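Local atomic coordinates of fosfomycin resistance protein FosX (Mesorhizobium loti, PDB entry 1R9C), a protein that catalyses the manganese-dependent hydration of the antibiotic fosfomycin, giving resistance to the drug, and works as a homodimer. Residues G24-R29 with H115-H120; E84-L89 with I107-D112. All blocks are in the same frame, centred on the assembly; numbering follows the deposited sequence.

Contact 1 (G24-R29 with H115-H120); sequences GVFDAR and HMFELH. With MN (manganese (II) ion), chain C.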
loop_
_atom_site.group_PDB
_atom_site.type_symbol
_atom_site.label_atom_id
_atom_site.label_comp_id
_atom_site.label_asym_id
_atom_site.label_seq_id
_atom_site.Cartn_x
_atom_site.Cartn_y
_atom_site.Cartn_z
ATOM N N GLY A 24 -1.335 -9.113 15.359
ATOM C CA GLY A 24 -0.334 -8.980 16.405
ATOM C C GLY A 24 0.308 -7.602 16.363
ATOM O O GLY A 24 0.493 -6.984 17.419
ATOM N N VAL A 25 0.641 -7.123 15.165
ATOM C CA VAL A 25 1.346 -5.839 15.034
ATOM C C VAL A 25 0.367 -4.674 14.997
ATOM O O VAL A 25 0.569 -3.694 15.716
ATOM C CB VAL A 25 2.327 -5.774 13.832
ATOM C CG1 VAL A 25 3.063 -4.459 13.806
ATOM C CG2 VAL A 25 3.352 -6.854 13.904
ATOM N N PHE A 26 -0.694 -4.772 14.190
ATOM C CA PHE A 26 -1.537 -3.604 13.966
ATOM C C PHE A 26 -2.880 -3.628 14.676
ATOM O O PHE A 26 -3.640 -2.691 14.536
ATOM C CB PHE A 26 -1.772 -3.347 12.462
ATOM C CG PHE A 26 -0.522 -3.324 11.616
ATOM C CD1 PHE A 26 -0.193 -4.413 10.823
ATOM C CD2 PHE A 26 0.277 -2.188 11.521
ATOM C CE1 PHE A 26 0.950 -4.380 9.989
ATOM C CE2 PHE A 26 1.419 -2.171 10.704
ATOM C CZ PHE A 26 1.748 -3.258 9.928
ATOM N N ASP A 27 -3.174 -4.695 15.429
ATOM C CA ASP A 27 -4.514 -4.942 15.933
ATOM C C ASP A 27 -5.548 -4.949 14.799
ATOM O O ASP A 27 -6.664 -4.480 14.959
ATOM C CB ASP A 27 -4.894 -3.947 17.047
ATOM C CG ASP A 27 -5.741 -4.577 18.130
ATOM O OD1 ASP A 27 -5.934 -5.834 18.136
ATOM O OD2 ASP A 27 -6.263 -3.885 19.040
ATOM N N ALA A 28 -5.153 -5.462 13.638
ATOM C CA ALA A 28 -6.105 -5.614 12.540
ATOM C C ALA A 28 -7.291 -6.460 12.989
ATOM O O ALA A 28 -7.112 -7.405 13.742
ATOM C CB ALA A 28 -5.429 -6.274 11.363
ATOM N N ARG A 29 -8.482 -6.141 12.470
ATOM C CA ARG A 29 -9.727 -6.862 12.743
ATOM C C ARG A 29 -10.141 -7.571 11.434
ATOM O O ARG A 29 -10.306 -6.923 10.394
ATOM C CB ARG A 29 -10.815 -5.862 13.188
ATOM C CG ARG A 29 -12.193 -6.459 13.502
ATOM C CD ARG A 29 -13.357 -5.440 13.574
ATOM N NE ARG A 29 -14.491 -5.838 12.724
ATOM C CZ ARG A 29 -15.263 -6.915 12.918
ATOM N NH1 ARG A 29 -15.070 -7.724 13.959
ATOM N NH2 ARG A 29 -16.244 -7.184 12.060
ATOM N N HIS A 115 7.516 -8.515 2.216
ATOM C CA HIS A 115 6.970 -7.162 2.277
ATOM C C HIS A 115 7.590 -6.391 3.438
ATOM O O HIS A 115 7.618 -6.901 4.563
ATOM C CB HIS A 115 5.455 -7.174 2.500
ATOM C CG HIS A 115 4.692 -7.996 1.502
ATOM N ND1 HIS A 115 4.001 -9.135 1.858
ATOM C CD2 HIS A 115 4.437 -7.800 0.185
ATOM C CE1 HIS A 115 3.395 -9.635 0.792
ATOM N NE2 HIS A 115 3.654 -8.853 -0.242
ATOM N N MET A 116 8.028 -5.157 3.174
ATOM C CA MET A 116 8.520 -4.277 4.248
ATOM C C MET A 116 7.394 -3.355 4.747
ATOM O O MET A 116 6.642 -2.738 3.951
ATOM C CB MET A 116 9.725 -3.446 3.792
ATOM C CG MET A 116 10.469 -2.666 4.913
ATOM S SD MET A 116 11.626 -1.415 4.255
ATOM C CE MET A 116 12.898 -2.466 3.949
ATOM N N PHE A 117 7.307 -3.238 6.062
ATOM C CA PHE A 117 6.370 -2.302 6.706
ATOM C C PHE A 117 7.166 -1.402 7.599
ATOM O O PHE A 117 8.303 -1.751 7.956
ATOM C CB PHE A 117 5.361 -3.074 7.555
ATOM C CG PHE A 117 4.381 -3.862 6.739
ATOM C CD1 PHE A 117 4.610 -5.213 6.471
ATOM C CD2 PHE A 117 3.259 -3.240 6.200
ATOM C CE1 PHE A 117 3.714 -5.948 5.666
ATOM C CE2 PHE A 117 2.340 -3.962 5.413
ATOM C CZ PHE A 117 2.574 -5.314 5.155
ATOM N N GLU A 118 6.595 -0.254 7.957
ATOM C CA GLU A 118 7.285 0.718 8.796
ATOM C C GLU A 118 6.236 1.203 9.810
ATOM O O GLU A 118 5.072 1.353 9.459
ATOM C CB GLU A 118 7.771 1.906 7.956
ATOM C CG GLU A 118 8.385 3.039 8.802
ATOM C CD GLU A 118 8.900 4.228 8.002
ATOM O OE1 GLU A 118 8.849 4.256 6.716
ATOM O OE2 GLU A 118 9.433 5.151 8.707
ATOM N N LEU A 119 6.658 1.376 11.062
ATOM C CA LEU A 119 5.885 2.113 12.069
ATOM C C LEU A 119 6.700 3.368 12.337
ATOM O O LEU A 119 7.870 3.276 12.727
ATOM C CB LEU A 119 5.755 1.278 13.353
ATOM C CG LEU A 119 5.151 -0.106 13.087
ATOM C CD1 LEU A 119 5.328 -0.984 14.294
ATOM C CD2 LEU A 119 3.636 0.024 12.728
ATOM N N HIS A 120 6.100 4.531 12.089
ATOM C CA HIS A 120 6.805 5.813 12.105
ATOM C C HIS A 120 6.096 6.766 13.105
ATOM O O HIS A 120 4.897 6.868 13.063
ATOM C CB HIS A 120 6.780 6.412 10.680
ATOM C CG HIS A 120 7.473 7.732 10.576
ATOM N ND1 HIS A 120 8.749 7.935 11.045
ATOM C CD2 HIS A 120 7.065 8.917 10.063
ATOM C CE1 HIS A 120 9.103 9.194 10.839
ATOM N NE2 HIS A 120 8.097 9.811 10.242
HETATM MN MN MN C . 9.357 5.363 5.217
HETATM O O HOH W 1 10.126 6.551 3.512
#

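Contact 2 (E84-L89 with I107-D112); sequences ERVGKL and IYFYDD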
loop_
_atom_site.group_PDB
_atom_site.type_symbol
_atom_site.label_atom_id
_atom_site.label_comp_id
_atom_site.label_asym_id
_atom_site.label_seq_id
_atom_site.Cartn_x
_atom_site.Cartn_y
_atom_site.Cartn_z
ATOM N N GLU A 84 8.637 -4.436 20.677
ATOM C CA GLU A 84 8.273 -5.649 21.418
ATOM C C GLU A 84 7.281 -6.543 20.675
ATOM O O GLU A 84 7.496 -7.758 20.597
ATOM C CB GLU A 84 7.650 -5.271 22.765
ATOM C CG GLU A 84 8.658 -5.005 23.869
ATOM C CD GLU A 84 8.030 -4.409 25.136
ATOM O OE1 GLU A 84 6.840 -4.709 25.434
ATOM O OE2 GLU A 84 8.734 -3.639 25.837
ATOM N N ARG A 85 6.184 -5.959 20.171
ATOM C CA ARG A 85 5.178 -6.722 19.434
ATOM C C ARG A 85 5.846 -7.396 18.232
ATOM O O ARG A 85 5.644 -8.582 17.977
ATOM C CB ARG A 85 4.007 -5.836 18.945
ATOM C CG ARG A 85 2.979 -5.360 19.994
ATOM C CD ARG A 85 2.033 -4.249 19.458
ATOM N NE ARG A 85 0.754 -4.139 20.171
ATOM C CZ ARG A 85 -0.459 -4.168 19.574
ATOM N NH1 ARG A 85 -0.572 -4.309 18.262
ATOM N NH2 ARG A 85 -1.573 -4.067 20.296
ATOM N N VAL A 86 6.643 -6.632 17.483
ATOM C CA VAL A 86 7.359 -7.192 16.332
ATOM C C VAL A 86 8.244 -8.351 16.793
ATOM O O VAL A 86 8.259 -9.411 16.176
ATOM C CB VAL A 86 8.137 -6.080 15.549
ATOM C CG1 VAL A 86 9.043 -6.673 14.465
ATOM C CG2 VAL A 86 7.113 -5.097 14.914
ATOM N N GLY A 87 8.943 -8.137 17.905
ATOM C CA GLY A 87 9.718 -9.169 18.572
ATOM C C GLY A 87 8.964 -10.457 18.867
ATOM O O GLY A 87 9.417 -11.528 18.489
ATOM N N LYS A 88 7.793 -10.359 19.497
ATOM C CA LYS A 88 7.065 -11.571 19.898
ATOM C C LYS A 88 6.574 -12.403 18.686
ATOM O O LYS A 88 6.400 -13.627 18.788
ATOM C CB LYS A 88 5.916 -11.230 20.857
ATOM N N LEU A 89 6.404 -11.745 17.542
ATOM C CA LEU A 89 6.028 -12.440 16.314
ATOM C C LEU A 89 7.197 -13.082 15.568
ATOM O O LEU A 89 6.982 -13.869 14.646
ATOM C CB LEU A 89 5.247 -11.535 15.381
ATOM C CG LEU A 89 3.827 -11.189 15.840
ATOM C CD1 LEU A 89 3.400 -9.956 15.084
ATOM C CD2 LEU A 89 2.846 -12.347 15.590
ATOM N N ILE A 107 10.364 1.983 13.166
ATOM C CA ILE A 107 10.670 0.557 13.199
ATOM C C ILE A 107 10.363 0.039 11.777
ATOM O O ILE A 107 9.255 0.273 11.264
ATOM C CB ILE A 107 9.745 -0.159 14.227
ATOM C CG1 ILE A 107 9.926 0.401 15.627
ATOM C CG2 ILE A 107 9.946 -1.698 14.201
ATOM C CD1 ILE A 107 8.647 0.337 16.467
ATOM N N TYR A 108 11.321 -0.646 11.148
ATOM C CA TYR A 108 11.037 -1.280 9.847
ATOM C C TYR A 108 11.164 -2.770 10.057
ATOM O O TYR A 108 12.119 -3.214 10.664
ATOM C CB TYR A 108 12.053 -0.896 8.773
ATOM C CG TYR A 108 12.119 0.562 8.434
ATOM C CD1 TYR A 108 12.893 1.419 9.198
ATOM C CD2 TYR A 108 11.443 1.091 7.325
ATOM C CE1 TYR A 108 12.975 2.763 8.910
ATOM C CE2 TYR A 108 11.552 2.467 7.016
ATOM C CZ TYR A 108 12.301 3.282 7.833
ATOM O OH TYR A 108 12.453 4.625 7.585
ATOM N N PHE A 109 10.192 -3.518 9.559
ATOM C CA PHE A 109 10.152 -4.961 9.735
ATOM C C PHE A 109 9.567 -5.590 8.453
ATOM O O PHE A 109 9.076 -4.882 7.584
ATOM C CB PHE A 109 9.357 -5.331 11.006
ATOM C CG PHE A 109 7.863 -5.118 10.894
ATOM C CD1 PHE A 109 7.023 -6.143 10.471
ATOM C CD2 PHE A 109 7.293 -3.886 11.235
ATOM C CE1 PHE A 109 5.650 -5.926 10.354
ATOM C CE2 PHE A 109 5.927 -3.673 11.133
ATOM C CZ PHE A 109 5.098 -4.699 10.709
ATOM N N TYR A 110 9.700 -6.898 8.313
ATOM C CA TYR A 110 9.217 -7.603 7.129
ATOM C C TYR A 110 8.179 -8.584 7.632
ATOM O O TYR A 110 8.338 -9.128 8.726
ATOM C CB TYR A 110 10.356 -8.398 6.470
ATOM C CG TYR A 110 11.522 -7.536 6.057
ATOM C CD1 TYR A 110 12.535 -7.255 6.957
ATOM C CD2 TYR A 110 11.563 -6.947 4.788
ATOM C CE1 TYR A 110 13.591 -6.463 6.615
ATOM C CE2 TYR A 110 12.606 -6.116 4.426
ATOM C CZ TYR A 110 13.638 -5.904 5.345
ATOM O OH TYR A 110 14.686 -5.107 5.028
ATOM N N ASP A 111 7.144 -8.857 6.839
ATOM C CA ASP A 111 6.261 -9.971 7.167
ATOM C C ASP A 111 6.936 -11.253 6.653
ATOM O O ASP A 111 8.190 -11.294 6.491
ATOM C CB ASP A 111 4.878 -9.750 6.525
ATOM C CG ASP A 111 4.931 -9.804 5.001
ATOM O OD1 ASP A 111 3.885 -9.630 4.373
ATOM O OD2 ASP A 111 5.975 -10.044 4.353
ATOM N N ASP A 112 6.149 -12.300 6.359
ATOM C CA ASP A 112 6.776 -13.587 6.027
ATOM C C ASP A 112 7.029 -13.738 4.535
ATOM O O ASP A 112 7.489 -14.782 4.079
ATOM C CB ASP A 112 5.912 -14.770 6.493
ATOM C CG ASP A 112 5.970 -15.003 7.987
ATOM O OD1 ASP A 112 6.961 -14.606 8.663
ATOM O OD2 ASP A 112 5.057 -15.618 8.567
#

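Contact 1 (G24-R29 with H115-H120)
With CG anti to the carbonyl carbon in both residues (chi1 -50° in F26, -70° in F117), the two phenyl rings reach into the core from the end of a helix and from a strand. This is helix-on-sheet packing within the vicinal oxygen chelate (VOC) fold of the glyoxalase superfamily: the last turn of helix 15-26 lies against the face of strand 116-120 that carries F117 and L119. The rings form a T-shaped, edge-to-face pair, the edge of F26 directed at the face of F117, with centroids 5.8 Å apart and planes at 66°. Between the rings, the nearest atoms are F26 CZ and F117 CD2, 4.0 Å apart. On the same F26 ring, CE2 meets the methyl CD2 of L119 at 3.7 Å. The other methyl of L119, CD1, touches V25 CG1 at 4.2 Å, and that valine methyl also sits over the centre of the F26 ring, 4.1 Å above its plane. V25 thus covers one face of F26 from within its own helix. I2 of the second subunit packs on both F26 and L119, so the cluster extends to the other chain.

Alternation along the strand gives it two different jobs. F117 and L119 face the helix; E118, between them, points the opposite way, its extended side chain carrying a carboxylate to manganese. H69 of the same chain and H7 of the second subunit complete the protein ligands, and S106 OG hydrogen-bonds E118 OE2. The metal bond itself is made by E118 OE1, 1.9 Å from the manganese, with a water at 2.2 Å.

Contact 2 (E84-L89 with I107-D112)
V86 and F109 mark the closest backbone approach between segments 84-89 and 107-112, with their CA atoms 7.5 Å apart. Helix 79-89 lies on the sheet of the second beta-alpha-beta-beta-beta module of the VOC fold, where strand 106-110 runs antiparallel beside 116-120. The turn of helix is held by its own backbone bonds, among them K88 N to E84 O at 2.8 Å. Alternation in the strand sends I107 and F109 toward the helix, while Y108 and Y110 point away; Y108 meets the ring of the manganese ligand H69 edge to face on that far side.

The helix side of the interface is V86 alone, set against F109 and I107. V86 has CG1 anti to its backbone N (chi1 172°) and CG2 anti to the carbonyl carbon, a setting that turns both methyls onto the phenylalanine. V86 CG1 goes to the root of that side chain, 3.7 Å from F109 CB. V86 CG2 lies over the ring in a CH-pi contact, 4.2 Å from the centroid of F109 and 22° off the ring normal, displaced from the centre toward the rim and 3.9 Å from F109 CD2. With F109 CG between the backbone N and the carbonyl carbon (chi1 72°), the ring is placed under the valine methyl, and the two side chains cross at a slant. Neighbours extend the packing: L91 touches F109, while V25 and F26 of helix 15-26 also reach it. I107 joins more loosely, and F79 and Y82, earlier on helix 79-89, also pack on I107. The branch methyl I107 CG2 lies 4.5 Å from V86 CG2.

How the contacts relate
Both contacts are buried and apolar, and they pack helices on neighbouring antiparallel strands of one sheet. Contact 1 is near the centre of the chain, beside the dimer partner; contact 2 lies further out, where the second subunit does not touch its segments, and its helix has exposed residues on the outer side. Strands 106-110 and 116-120 are joined by probable backbone hydrogen bonds, L119 N to I107 O at 2.8 Å and F117 N to F109 O at 2.9 Å. The chemistry differs too: contact 1 combines an aromatic pair with a metal ligand on the strand's reverse, whereas contact 2 relies on valine methyls against a phenyl face.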